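Local coordinates for tryptophanyl-tRNA synthetase (Thermus thermophilus, PDB 2EL7), which probably attaches tryptophan to tRNA(Trp), using ATP, as a homodimeric class I aminoacyl-tRNA synthetase, at residues A[18-23]-A[185-190]; A[24-29]-A[144-149]; A[202-207]-A[214-219]. All coordinates share one frame; numbering follows the deposited sequence.

The chain starts with strand 4-8 and then enters helix 16-33, which serves contacts 1 and 2. Residues 18-23 of this helix meet residues 185-190 in contact 1, which ties the helix to the loop after strand 177-179. Residues 24-29, directly after them on the same helix, meet residues 144-149 in contact 2. That ties the helix to strand 144-146 and closes a loop holding strands 37-41 and 80-83, nested inside the loop of contact 1. Contact 3 follows in series and closes a short loop between residues 202-207 and helix 210-218. It still touches contact 1, because I190 N and N202 O are probably hydrogen-bonded, 3.2 Å apart. Contacts 2 and 3 do not touch.

Contact 1 (A[18-23]-A[185-190]); sequences NYLGAI and PRVPGI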
ATOM      1  N   ASN A  18     -11.104  28.826   4.491  1.00 41.10           N
ATOM      2  CA  ASN A  18     -10.358  27.809   5.246  1.00 42.62           C
ATOM      3  C   ASN A  18     -10.068  28.386   6.635  1.00 38.59           C
ATOM      4  O   ASN A  18     -10.271  27.745   7.666  1.00 41.49           O
ATOM      5  CB  ASN A  18      -9.000  27.513   4.582  1.00 32.43           C
ATOM      6  CG  ASN A  18      -9.129  26.964   3.164  1.00 49.52           C
ATOM      7  OD1 ASN A  18      -8.382  27.375   2.249  1.00 43.18           O
ATOM      8  ND2 ASN A  18     -10.057  26.024   2.970  1.00 44.18           N
ATOM      9  N   TYR A  19      -9.586  29.620   6.641  1.00 37.52           N
ATOM     10  CA  TYR A  19      -9.206  30.277   7.870  1.00 35.56           C
ATOM     11  C   TYR A  19     -10.309  30.392   8.907  1.00 40.77           C
ATOM     12  O   TYR A  19     -10.168  29.864  10.013  1.00 40.87           O
ATOM     13  CB  TYR A  19      -8.629  31.651   7.563  1.00 30.34           C
ATOM     14  CG  TYR A  19      -8.185  32.381   8.796  1.00 31.86           C
ATOM     15  CD1 TYR A  19      -7.194  31.855   9.618  1.00 32.85           C
ATOM     16  CD2 TYR A  19      -8.766  33.595   9.154  1.00 31.07           C
ATOM     17  CE1 TYR A  19      -6.793  32.524  10.780  1.00 34.30           C
ATOM     18  CE2 TYR A  19      -8.373  34.272  10.305  1.00 38.89           C
ATOM     19  CZ  TYR A  19      -7.389  33.729  11.113  1.00 35.35           C
ATOM     20  OH  TYR A  19      -7.023  34.392  12.262  1.00 46.93           O
ATOM     21  N   LEU A  20     -11.390  31.085   8.555  1.00 35.27           N
ATOM     22  CA  LEU A  20     -12.522  31.278   9.452  1.00 33.04           C
ATOM     23  C   LEU A  20     -13.180  29.993   9.952  1.00 38.78           C
ATOM     24  O   LEU A  20     -13.871  30.010  10.978  1.00 36.70           O
ATOM     25  CB  LEU A  20     -13.573  32.147   8.768  1.00 33.41           C
ATOM     26  CG  LEU A  20     -13.066  33.577   8.586  1.00 38.07           C
ATOM     27  CD1 LEU A  20     -14.069  34.430   7.828  1.00 27.68           C
ATOM     28  CD2 LEU A  20     -12.802  34.156   9.972  1.00 36.76           C
ATOM     29  N   GLY A  21     -12.968  28.883   9.247  1.00 34.59           N
ATOM     30  CA  GLY A  21     -13.588  27.640   9.659  1.00 35.37           C
ATOM     31  C   GLY A  21     -12.707  26.569  10.291  1.00 39.18           C
ATOM     32  O   GLY A  21     -12.610  26.461  11.517  1.00 45.30           O
ATOM     33  N   ALA A  22     -12.058  25.773   9.451  1.00 32.71           N
ATOM     34  CA  ALA A  22     -11.226  24.671   9.912  1.00 31.39           C
ATOM     35  C   ALA A  22      -9.979  25.051  10.684  1.00 32.25           C
ATOM     36  O   ALA A  22      -9.657  24.419  11.691  1.00 33.85           O
ATOM     37  CB  ALA A  22     -10.838  23.804   8.718  1.00 26.34           C
ATOM     38  N   ILE A  23      -9.276  26.077  10.212  1.00 26.63           N
ATOM     39  CA  ILE A  23      -8.051  26.506  10.847  1.00 24.06           C
ATOM     40  C   ILE A  23      -8.294  27.001  12.260  1.00 26.33           C
ATOM     41  O   ILE A  23      -7.556  26.663  13.191  1.00 32.86           O
ATOM     42  CB  ILE A  23      -7.341  27.595   9.989  1.00 33.35           C
ATOM     43  CG1 ILE A  23      -6.804  26.962   8.698  1.00 32.43           C
ATOM     44  CG2 ILE A  23      -6.162  28.200  10.747  1.00 22.83           C
ATOM     45  CD1 ILE A  23      -6.163  27.938   7.765  1.00 31.38           C
ATOM     46  N   PRO A 185     -18.384  29.501  10.086  1.00 53.29           N
ATOM     47  CA  PRO A 185     -19.139  30.187   9.039  1.00 52.67           C
ATOM     48  C   PRO A 185     -18.988  29.516   7.678  1.00 56.77           C
ATOM     49  O   PRO A 185     -17.922  28.989   7.342  1.00 58.23           O
ATOM     50  CB  PRO A 185     -18.525  31.584   9.033  1.00 45.89           C
ATOM     51  CG  PRO A 185     -17.938  31.718  10.416  1.00 49.95           C
ATOM     52  CD  PRO A 185     -17.344  30.380  10.641  1.00 48.30           C
ATOM     53  N   ARG A 186     -20.056  29.522   6.895  1.00 55.88           N
ATOM     54  CA  ARG A 186     -19.970  28.957   5.557  1.00 61.20           C
ATOM     55  C   ARG A 186     -19.742  30.206   4.697  1.00 57.15           C
ATOM     56  O   ARG A 186     -20.686  30.915   4.329  1.00 48.43           O
ATOM     57  CB  ARG A 186     -21.272  28.225   5.187  1.00 67.79           C
ATOM     58  CG  ARG A 186     -21.769  27.245   6.278  1.00 81.94           C
ATOM     59  CD  ARG A 186     -20.720  26.171   6.678  1.00 90.46           C
ATOM     60  NE  ARG A 186     -21.001  25.544   7.983  1.00 93.35           N
ATOM     61  CZ  ARG A 186     -22.065  24.784   8.258  1.00 93.26           C
ATOM     62  NH1 ARG A 186     -22.222  24.274   9.474  1.00 83.62           N
ATOM     63  NH2 ARG A 186     -22.970  24.526   7.320  1.00 94.04           N
ATOM     64  N   VAL A 187     -18.466  30.471   4.419  1.00 51.25           N
ATOM     65  CA  VAL A 187     -18.024  31.641   3.667  1.00 42.89           C
ATOM     66  C   VAL A 187     -18.311  31.683   2.166  1.00 42.97           C
ATOM     67  O   VAL A 187     -17.841  30.843   1.402  1.00 39.83           O
ATOM     68  CB  VAL A 187     -16.517  31.855   3.881  1.00 40.03           C
ATOM     69  CG1 VAL A 187     -16.090  33.179   3.283  1.00 40.02           C
ATOM     70  CG2 VAL A 187     -16.197  31.789   5.381  1.00 35.31           C
ATOM     71  N   PRO A 188     -19.089  32.684   1.725  1.00 36.98           N
ATOM     72  CA  PRO A 188     -19.467  32.886   0.322  1.00 32.86           C
ATOM     73  C   PRO A 188     -18.346  33.421  -0.580  1.00 41.47           C
ATOM     74  O   PRO A 188     -17.519  34.222  -0.147  1.00 37.90           O
ATOM     75  CB  PRO A 188     -20.639  33.857   0.424  1.00 43.93           C
ATOM     76  CG  PRO A 188     -20.333  34.626   1.665  1.00 44.84           C
ATOM     77  CD  PRO A 188     -19.884  33.548   2.610  1.00 28.20           C
ATOM     78  N   GLY A 189     -18.339  32.977  -1.836  1.00 35.95           N
ATOM     79  CA  GLY A 189     -17.324  33.399  -2.783  1.00 44.74           C
ATOM     80  C   GLY A 189     -17.478  34.826  -3.270  1.00 45.58           C
ATOM     81  O   GLY A 189     -18.531  35.427  -3.098  1.00 48.28           O
ATOM     82  N   ILE A 190     -16.437  35.369  -3.896  1.00 43.95           N
ATOM     83  CA  ILE A 190     -16.472  36.753  -4.375  1.00 48.51           C
ATOM     84  C   ILE A 190     -17.522  37.065  -5.452  1.00 53.01           C
ATOM     85  O   ILE A 190     -17.931  38.213  -5.614  1.00 58.99           O
ATOM     86  CB  ILE A 190     -15.080  37.201  -4.882  1.00 40.10           C
ATOM     87  CG1 ILE A 190     -14.704  36.442  -6.155  1.00 40.04           C
ATOM     88  CG2 ILE A 190     -14.038  36.970  -3.794  1.00 27.57           C
ATOM     89  CD1 ILE A 190     -13.308  36.798  -6.676  1.00 38.16           C
TER
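L20 meets P185 with its backbone and V187 with its side chain. The carbonyl oxygen L20 O lies 3.5 Å from P185 CD, the ring carbon bonded to the proline nitrogen. P185 CD lies to the side of this carbonyl. That carbon is slightly polarised, which suits a carbonyl neighbour, but no hydrogen bond crosses between the two segments.

The helix is locally widened here. Residues 19-23 form a pi-type turn, in which I23 N bonds to N18 O at 3.2 Å. The turn leaves L20 O without the usual helical bond to K24 N. G21, next in the turn, is buried, and its carbonyl oxygen accepts a weak hydrogen bond from N181 ND2.

The side-chain part is plain apolar packing. L20 CG is anti to its own carbonyl carbon (chi1 -68°), and the extended next torsion carries the branch out to V187. L20 CD1 rests 4.2 Å from V187 CG2, and L20 CB is 4.3 Å from the same methyl. The two side chains run at about a right angle. V187 CG2 also lies 4.3 Å from P185 CB, so loop and leucine meet in one apolar patch. Helix 239-247 adds to it: Y246 touches both L20 and V187, and F247 touches L20.

V187 is a predicted ATP-binding residue, and its backbone is hydrogen-bonded to M196 of the predicted KMSKS region. N18 ends the predicted HIGH region. The contact thus joins the helix that carries the end of the predicted HIGH motif to the loop leading into the predicted KMSKS motif, the two signature elements of the class I synthetase active site.

Contact 2 (A[24-29]-A[144-149]); sequences KQWVAI and TVPVGE
P146 packs against two side chains of helix 16-33, Q25 and W26. This is the close part of a small contact. P146 CB lies 3.8 Å from Q25 OE1, and P146 CG lies 3.9 Å from W26 NE1. The same CG is 4.3 Å from W26 CD1, so the proline meets the indole at its five-membered ring. The long axes of the tryptophan and proline side chains stand at about a right angle.

Q25 reaches the strand because CG is anti to the backbone N (chi1 -175°) and the chain stays extended beyond it. The amide is held by NE2, which donates to the backbone oxygen of L180. That bond leaves OE1 facing the proline. W26 CG is instead beside its backbone N (chi1 -69°), which brings the end of the indole in toward P146. F39 meets the indole edge-to-face, and I8 and L74 also touch it.

The setting is the Rossmann-type catalytic fold of class I synthetases. Helix 16-33 is the crossover between parallel strands 4-8 and 37-41. Strand 144-146 runs parallel to 177-179, and the backbone of T144 is hydrogen-bonded to L5. P146 thus faces the helix from a strand next to 4-8, whose V4 and S6 also touch its side chain.

Away from P146 the fit is looser. I29 points toward the strand, but its CD1 stops 4.6 Å from P146 CB. K24 and A28 lie on the exposed side of the helix, where K24 makes a cation-pi contact with Y19. After P146 the chain turns off through G148 and E149, which are predicted to bind ATP. E149 is exposed and poorly ordered; its ion pair with R186 is long and weak.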
ATOM      1  N   LYS A  24      -9.331  27.804  12.429  1.00 30.63           N
ATOM      2  CA  LYS A  24      -9.656  28.313  13.747  1.00 34.09           C
ATOM      3  C   LYS A  24      -9.881  27.126  14.685  1.00 32.84           C
ATOM      4  O   LYS A  24      -9.530  27.187  15.865  1.00 30.99           O
ATOM      5  CB  LYS A  24     -10.903  29.197  13.689  1.00 30.23           C
ATOM      6  CG  LYS A  24     -11.566  29.418  15.041  1.00 50.05           C
ATOM      7  CD  LYS A  24     -12.545  30.602  14.999  1.00 57.73           C
ATOM      8  CE  LYS A  24     -11.807  31.957  15.026  1.00 63.63           C
ATOM      9  NZ  LYS A  24     -10.753  32.116  13.964  1.00 66.31           N
ATOM     10  N   GLN A  25     -10.431  26.035  14.155  1.00 23.34           N
ATOM     11  CA  GLN A  25     -10.686  24.873  14.986  1.00 25.12           C
ATOM     12  C   GLN A  25      -9.409  24.091  15.271  1.00 28.39           C
ATOM     13  O   GLN A  25      -9.194  23.602  16.386  1.00 21.89           O
ATOM     14  CB  GLN A  25     -11.726  23.972  14.325  1.00 24.26           C
ATOM     15  CG  GLN A  25     -12.138  22.798  15.185  1.00 24.98           C
ATOM     16  CD  GLN A  25     -13.165  21.909  14.498  1.00 38.06           C
ATOM     17  OE1 GLN A  25     -12.912  21.359  13.416  1.00 31.59           O
ATOM     18  NE2 GLN A  25     -14.339  21.765  15.123  1.00 31.89           N
ATOM     19  N   TRP A  26      -8.567  23.968  14.252  1.00 26.21           N
ATOM     20  CA  TRP A  26      -7.300  23.257  14.394  1.00 28.82           C
ATOM     21  C   TRP A  26      -6.484  23.926  15.486  1.00 23.65           C
ATOM     22  O   TRP A  26      -5.841  23.262  16.293  1.00 24.23           O
ATOM     23  CB  TRP A  26      -6.496  23.299  13.087  1.00 27.93           C
ATOM     24  CG  TRP A  26      -7.089  22.514  11.979  1.00 29.58           C
ATOM     25  CD1 TRP A  26      -8.120  21.616  12.063  1.00 32.22           C
ATOM     26  CD2 TRP A  26      -6.652  22.497  10.612  1.00 34.38           C
ATOM     27  NE1 TRP A  26      -8.345  21.040  10.835  1.00 35.03           N
ATOM     28  CE2 TRP A  26      -7.458  21.561   9.927  1.00 29.90           C
ATOM     29  CE3 TRP A  26      -5.657  23.182   9.901  1.00 26.24           C
ATOM     30  CZ2 TRP A  26      -7.300  21.290   8.566  1.00 30.71           C
ATOM     31  CZ3 TRP A  26      -5.501  22.912   8.547  1.00 35.49           C
ATOM     32  CH2 TRP A  26      -6.320  21.972   7.894  1.00 35.73           C
ATOM     33  N   VAL A  27      -6.503  25.257  15.481  1.00 30.92           N
ATOM     34  CA  VAL A  27      -5.783  26.045  16.477  1.00 26.18           C
ATOM     35  C   VAL A  27      -6.317  25.713  17.873  1.00 25.09           C
ATOM     36  O   VAL A  27      -5.535  25.529  18.819  1.00 26.80           O
ATOM     37  CB  VAL A  27      -5.935  27.571  16.185  1.00 25.11           C
ATOM     38  CG1 VAL A  27      -5.335  28.377  17.302  1.00 18.15           C
ATOM     39  CG2 VAL A  27      -5.222  27.930  14.878  1.00 25.77           C
ATOM     40  N   ALA A  28      -7.645  25.621  18.003  1.00 21.11           N
ATOM     41  CA  ALA A  28      -8.247  25.293  19.304  1.00 27.60           C
ATOM     42  C   ALA A  28      -7.822  23.906  19.767  1.00 24.70           C
ATOM     43  O   ALA A  28      -7.525  23.709  20.941  1.00 35.26           O
ATOM     44  CB  ALA A  28      -9.815  25.389  19.259  1.00 17.57           C
ATOM     45  N   ILE A  29      -7.777  22.947  18.842  1.00 30.21           N
ATOM     46  CA  ILE A  29      -7.379  21.585  19.181  1.00 20.27           C
ATOM     47  C   ILE A  29      -5.937  21.543  19.657  1.00 26.69           C
ATOM     48  O   ILE A  29      -5.595  20.794  20.570  1.00 28.00           O
ATOM     49  CB  ILE A  29      -7.570  20.669  17.992  1.00 25.89           C
ATOM     50  CG1 ILE A  29      -9.078  20.508  17.738  1.00 22.10           C
ATOM     51  CG2 ILE A  29      -6.878  19.320  18.244  1.00 22.45           C
ATOM     52  CD1 ILE A  29      -9.424  20.166  16.286  1.00 24.00           C
ATOM     53  N   THR A 144      -9.880  11.017  17.146  1.00 25.97           N
ATOM     54  CA  THR A 144     -10.739  12.076  16.653  1.00 22.59           C
ATOM     55  C   THR A 144     -10.179  12.625  15.359  1.00 27.58           C
ATOM     56  O   THR A 144      -8.960  12.764  15.187  1.00 33.97           O
ATOM     57  CB  THR A 144     -10.862  13.198  17.683  1.00 32.26           C
ATOM     58  OG1 THR A 144     -11.330  12.643  18.921  1.00 40.56           O
ATOM     59  CG2 THR A 144     -11.855  14.266  17.212  1.00 28.52           C
ATOM     60  N   VAL A 145     -11.069  12.939  14.437  1.00 25.46           N
ATOM     61  CA  VAL A 145     -10.634  13.445  13.166  1.00 23.88           C
ATOM     62  C   VAL A 145     -11.548  14.553  12.702  1.00 24.05           C
ATOM     63  O   VAL A 145     -12.719  14.317  12.461  1.00 40.75           O
ATOM     64  CB  VAL A 145     -10.633  12.334  12.109  1.00 20.77           C
ATOM     65  CG1 VAL A 145     -10.060  12.877  10.786  1.00 27.98           C
ATOM     66  CG2 VAL A 145      -9.807  11.140  12.588  1.00 19.52           C
ATOM     67  N   PRO A 146     -11.033  15.784  12.584  1.00 28.15           N
ATOM     68  CA  PRO A 146     -11.889  16.880  12.124  1.00 32.46           C
ATOM     69  C   PRO A 146     -12.124  16.758  10.633  1.00 32.91           C
ATOM     70  O   PRO A 146     -11.182  16.568   9.874  1.00 35.60           O
ATOM     71  CB  PRO A 146     -11.093  18.124  12.487  1.00 35.08           C
ATOM     72  CG  PRO A 146      -9.686  17.662  12.379  1.00 39.48           C
ATOM     73  CD  PRO A 146      -9.718  16.289  13.018  1.00 30.74           C
ATOM     74  N   VAL A 147     -13.387  16.847  10.224  1.00 36.00           N
ATOM     75  CA  VAL A 147     -13.763  16.730   8.813  1.00 35.10           C
ATOM     76  C   VAL A 147     -15.028  17.541   8.476  1.00 39.13           C
ATOM     77  O   VAL A 147     -15.831  17.860   9.365  1.00 35.37           O
ATOM     78  CB  VAL A 147     -14.064  15.261   8.444  1.00 32.73           C
ATOM     79  CG1 VAL A 147     -12.816  14.397   8.599  1.00 25.65           C
ATOM     80  CG2 VAL A 147     -15.192  14.748   9.330  1.00 30.51           C
ATOM     81  N   GLY A 148     -15.199  17.855   7.189  1.00 38.48           N
ATOM     82  CA  GLY A 148     -16.375  18.577   6.731  1.00 35.33           C
ATOM     83  C   GLY A 148     -17.542  17.613   6.781  1.00 37.18           C
ATOM     84  O   GLY A 148     -17.336  16.408   6.850  1.00 45.92           O
ATOM     85  N   GLU A 149     -18.768  18.110   6.742  1.00 46.27           N
ATOM     86  CA  GLU A 149     -19.916  17.210   6.819  1.00 50.84           C
ATOM     87  C   GLU A 149     -20.008  16.182   5.688  1.00 51.00           C
ATOM     88  O   GLU A 149     -20.566  15.104   5.863  1.00 54.12           O
ATOM     89  CB  GLU A 149     -21.221  18.015   6.916  1.00 59.76           C
ATOM     90  CG  GLU A 149     -21.222  19.335   6.152  1.00 75.46           C
ATOM     91  CD  GLU A 149     -22.575  20.046   6.213  1.00 83.92           C
ATOM     92  OE1 GLU A 149     -22.669  21.207   5.744  1.00 87.70           O
ATOM     93  OE2 GLU A 149     -23.545  19.439   6.726  1.00 86.12           O
TER

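Contact 3 (A[202-207]-A[214-219]); sequences NTIGLL and WQKIQH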
ATOM      1  N   ASN A 202     -13.140  31.591  -6.648  1.00 43.64           N
ATOM      2  CA  ASN A 202     -13.888  32.699  -6.045  1.00 49.01           C
ATOM      3  C   ASN A 202     -13.363  33.004  -4.619  1.00 50.73           C
ATOM      4  O   ASN A 202     -14.140  33.119  -3.665  1.00 36.11           O
ATOM      5  CB  ASN A 202     -15.359  32.294  -5.973  1.00 47.07           C
ATOM      6  CG  ASN A 202     -15.585  31.084  -5.065  1.00 53.75           C
ATOM      7  OD1 ASN A 202     -14.636  30.397  -4.691  1.00 59.67           O
ATOM      8  ND2 ASN A 202     -16.841  30.822  -4.712  1.00 55.71           N
ATOM      9  N   THR A 203     -12.051  33.176  -4.482  1.00 46.03           N
ATOM     10  CA  THR A 203     -11.480  33.370  -3.160  1.00 40.55           C
ATOM     11  C   THR A 203     -10.713  34.635  -2.869  1.00 35.73           C
ATOM     12  O   THR A 203     -10.402  35.424  -3.750  1.00 39.20           O
ATOM     13  CB  THR A 203     -10.508  32.216  -2.824  1.00 46.06           C
ATOM     14  OG1 THR A 203      -9.322  32.361  -3.617  1.00 31.60           O
ATOM     15  CG2 THR A 203     -11.149  30.855  -3.106  1.00 32.28           C
ATOM     16  N   ILE A 204     -10.412  34.790  -1.588  1.00 32.38           N
ATOM     17  CA  ILE A 204      -9.619  35.880  -1.066  1.00 31.25           C
ATOM     18  C   ILE A 204      -8.572  35.137  -0.237  1.00 36.22           C
ATOM     19  O   ILE A 204      -8.883  34.592   0.830  1.00 39.19           O
ATOM     20  CB  ILE A 204     -10.443  36.809  -0.156  1.00 31.36           C
ATOM     21  CG1 ILE A 204     -11.494  37.547  -0.988  1.00 28.66           C
ATOM     22  CG2 ILE A 204      -9.522  37.841   0.502  1.00 33.09           C
ATOM     23  CD1 ILE A 204     -12.317  38.575  -0.211  1.00 18.86           C
ATOM     24  N   GLY A 205      -7.343  35.086  -0.747  1.00 32.12           N
ATOM     25  CA  GLY A 205      -6.280  34.378  -0.057  1.00 24.38           C
ATOM     26  C   GLY A 205      -5.701  35.145   1.116  1.00 36.65           C
ATOM     27  O   GLY A 205      -5.696  36.379   1.119  1.00 40.17           O
ATOM     28  N   LEU A 206      -5.205  34.423   2.117  1.00 35.18           N
ATOM     29  CA  LEU A 206      -4.624  35.067   3.291  1.00 35.90           C
ATOM     30  C   LEU A 206      -3.347  35.803   2.921  1.00 32.65           C
ATOM     31  O   LEU A 206      -2.987  36.786   3.567  1.00 44.52           O
ATOM     32  CB  LEU A 206      -4.299  34.041   4.384  1.00 22.79           C
ATOM     33  CG  LEU A 206      -5.346  32.972   4.694  1.00 34.66           C
ATOM     34  CD1 LEU A 206      -4.887  32.218   5.929  1.00 34.21           C
ATOM     35  CD2 LEU A 206      -6.721  33.595   4.926  1.00 25.68           C
ATOM     36  N   LEU A 207      -2.663  35.327   1.885  1.00 34.90           N
ATOM     37  CA  LEU A 207      -1.408  35.940   1.469  1.00 31.96           C
ATOM     38  C   LEU A 207      -1.513  36.625   0.114  1.00 33.30           C
ATOM     39  O   LEU A 207      -0.512  37.086  -0.435  1.00 41.47           O
ATOM     40  CB  LEU A 207      -0.297  34.884   1.438  1.00 31.63           C
ATOM     41  CG  LEU A 207      -0.035  34.136   2.758  1.00 37.23           C
ATOM     42  CD1 LEU A 207       1.183  33.239   2.564  1.00 39.41           C
ATOM     43  CD2 LEU A 207       0.214  35.111   3.927  1.00 33.53           C
ATOM     44  N   TRP A 214      -8.035  44.066  -2.759  1.00 43.17           N
ATOM     45  CA  TRP A 214      -8.771  45.317  -2.887  1.00 48.51           C
ATOM     46  C   TRP A 214      -9.721  45.250  -4.073  1.00 49.25           C
ATOM     47  O   TRP A 214     -10.933  45.454  -3.922  1.00 46.46           O
ATOM     48  CB  TRP A 214      -7.803  46.492  -3.074  1.00 57.06           C
ATOM     49  CG  TRP A 214      -8.470  47.851  -3.228  1.00 59.58           C
ATOM     50  CD1 TRP A 214      -8.086  48.860  -4.073  1.00 59.35           C
ATOM     51  CD2 TRP A 214      -9.603  48.349  -2.501  1.00 56.35           C
ATOM     52  NE1 TRP A 214      -8.911  49.948  -3.920  1.00 62.45           N
ATOM     53  CE2 TRP A 214      -9.849  49.666  -2.962  1.00 61.01           C
ATOM     54  CE3 TRP A 214     -10.434  47.814  -1.507  1.00 48.77           C
ATOM     55  CZ2 TRP A 214     -10.895  50.458  -2.459  1.00 63.94           C
ATOM     56  CZ3 TRP A 214     -11.477  48.600  -1.005  1.00 54.21           C
ATOM     57  CH2 TRP A 214     -11.697  49.909  -1.484  1.00 59.42           C
ATOM     58  N   GLN A 215      -9.171  44.950  -5.248  1.00 40.56           N
ATOM     59  CA  GLN A 215      -9.984  44.880  -6.450  1.00 44.91           C
ATOM     60  C   GLN A 215     -11.184  43.955  -6.276  1.00 46.63           C
ATOM     61  O   GLN A 215     -12.259  44.240  -6.796  1.00 45.31           O
ATOM     62  CB  GLN A 215      -9.139  44.446  -7.659  1.00 44.93           C
ATOM     63  CG  GLN A 215      -8.141  45.492  -8.132  1.00 56.59           C
ATOM     64  CD  GLN A 215      -8.806  46.821  -8.498  1.00 72.83           C
ATOM     65  OE1 GLN A 215      -9.700  46.874  -9.358  1.00 79.27           O
ATOM     66  NE2 GLN A 215      -8.375  47.900  -7.847  1.00 59.26           N
ATOM     67  N   LYS A 216     -11.011  42.857  -5.541  1.00 45.97           N
ATOM     68  CA  LYS A 216     -12.116  41.924  -5.327  1.00 44.40           C
ATOM     69  C   LYS A 216     -13.219  42.515  -4.445  1.00 49.67           C
ATOM     70  O   LYS A 216     -14.402  42.272  -4.673  1.00 55.07           O
ATOM     71  CB  LYS A 216     -11.596  40.612  -4.738  1.00 34.27           C
ATOM     72  CG  LYS A 216     -10.840  39.769  -5.753  1.00 31.62           C
ATOM     73  CD  LYS A 216     -10.328  38.496  -5.132  1.00 38.11           C
ATOM     74  CE  LYS A 216      -9.523  37.664  -6.114  1.00 31.90           C
ATOM     75  NZ  LYS A 216      -8.929  36.466  -5.439  1.00 37.87           N
ATOM     76  N   ILE A 217     -12.837  43.294  -3.438  1.00 53.02           N
ATOM     77  CA  ILE A 217     -13.823  43.923  -2.558  1.00 54.96           C
ATOM     78  C   ILE A 217     -14.536  44.982  -3.398  1.00 56.06           C
ATOM     79  O   ILE A 217     -15.753  45.157  -3.338  1.00 48.89           O
ATOM     80  CB  ILE A 217     -13.136  44.633  -1.361  1.00 49.74           C
ATOM     81  CG1 ILE A 217     -12.220  43.651  -0.626  1.00 42.97           C
ATOM     82  CG2 ILE A 217     -14.179  45.192  -0.413  1.00 45.03           C
ATOM     83  CD1 ILE A 217     -12.925  42.438  -0.152  1.00 37.29           C
ATOM     84  N   GLN A 218     -13.729  45.684  -4.181  1.00 60.86           N
ATOM     85  CA  GLN A 218     -14.179  46.739  -5.067  1.00 60.35           C
ATOM     86  C   GLN A 218     -15.303  46.238  -5.953  1.00 64.60           C
ATOM     87  O   GLN A 218     -16.260  46.969  -6.218  1.00 57.13           O
ATOM     88  CB  GLN A 218     -13.018  47.166  -5.952  1.00 65.82           C
ATOM     89  CG  GLN A 218     -13.174  48.510  -6.604  1.00 75.30           C
ATOM     90  CD  GLN A 218     -12.995  49.633  -5.614  1.00 75.07           C
ATOM     91  OE1 GLN A 218     -12.068  49.609  -4.802  1.00 61.78           O
ATOM     92  NE2 GLN A 218     -13.877  50.629  -5.677  1.00 76.70           N
ATOM     93  N   HIS A 219     -15.170  44.988  -6.406  1.00 62.18           N
ATOM     94  CA  HIS A 219     -16.139  44.363  -7.297  1.00 55.96           C
ATOM     95  C   HIS A 219     -17.157  43.441  -6.646  1.00 56.58           C
ATOM     96  O   HIS A 219     -17.927  42.795  -7.355  1.00 53.60           O
ATOM     97  CB  HIS A 219     -15.420  43.587  -8.402  1.00 60.28           C
ATOM     98  CG  HIS A 219     -14.772  44.453  -9.440  1.00 77.42           C
ATOM     99  ND1 HIS A 219     -13.757  45.341  -9.148  1.00 81.15           N
ATOM    100  CD2 HIS A 219     -14.970  44.539 -10.778  1.00 81.88           C
ATOM    101  CE1 HIS A 219     -13.354  45.931 -10.261  1.00 77.63           C
ATOM    102  NE2 HIS A 219     -14.075  45.462 -11.264  1.00 83.62           N
TER
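The chain that leaves the predicted KMSKS region packs here on helix 210-218, next to the predicted ATP site. K216 links the two segments. Its NZ donates to the backbone oxygen T203 O; the modelled 2.5 Å is very short and its exact value is doubtful. The side chain is extended beyond CG, which carries the ammonium to T203 O, with the end of the chain running close by it. Carbons CD and CE of K216 are each 3.4 Å from that oxygen, T203 O. NZ also makes a salt bridge to E208, whose other carboxylate oxygen accepts from G205 N. E208 thus ties the lysine to the loop a second time.

Next to this polar link the isoleucines meet tip to tip. I204 CD1 is 3.9 Å from I217 CD1, and the two chains cross at about a right angle. I204 also packs on I190.

I204 and L206 are bonded through their backbones to I16 and I14 of the predicted HIGH region. I217 packs on K271 and L274 of helix 267-294, so the contact lies between that helix and the start of helix 16-33.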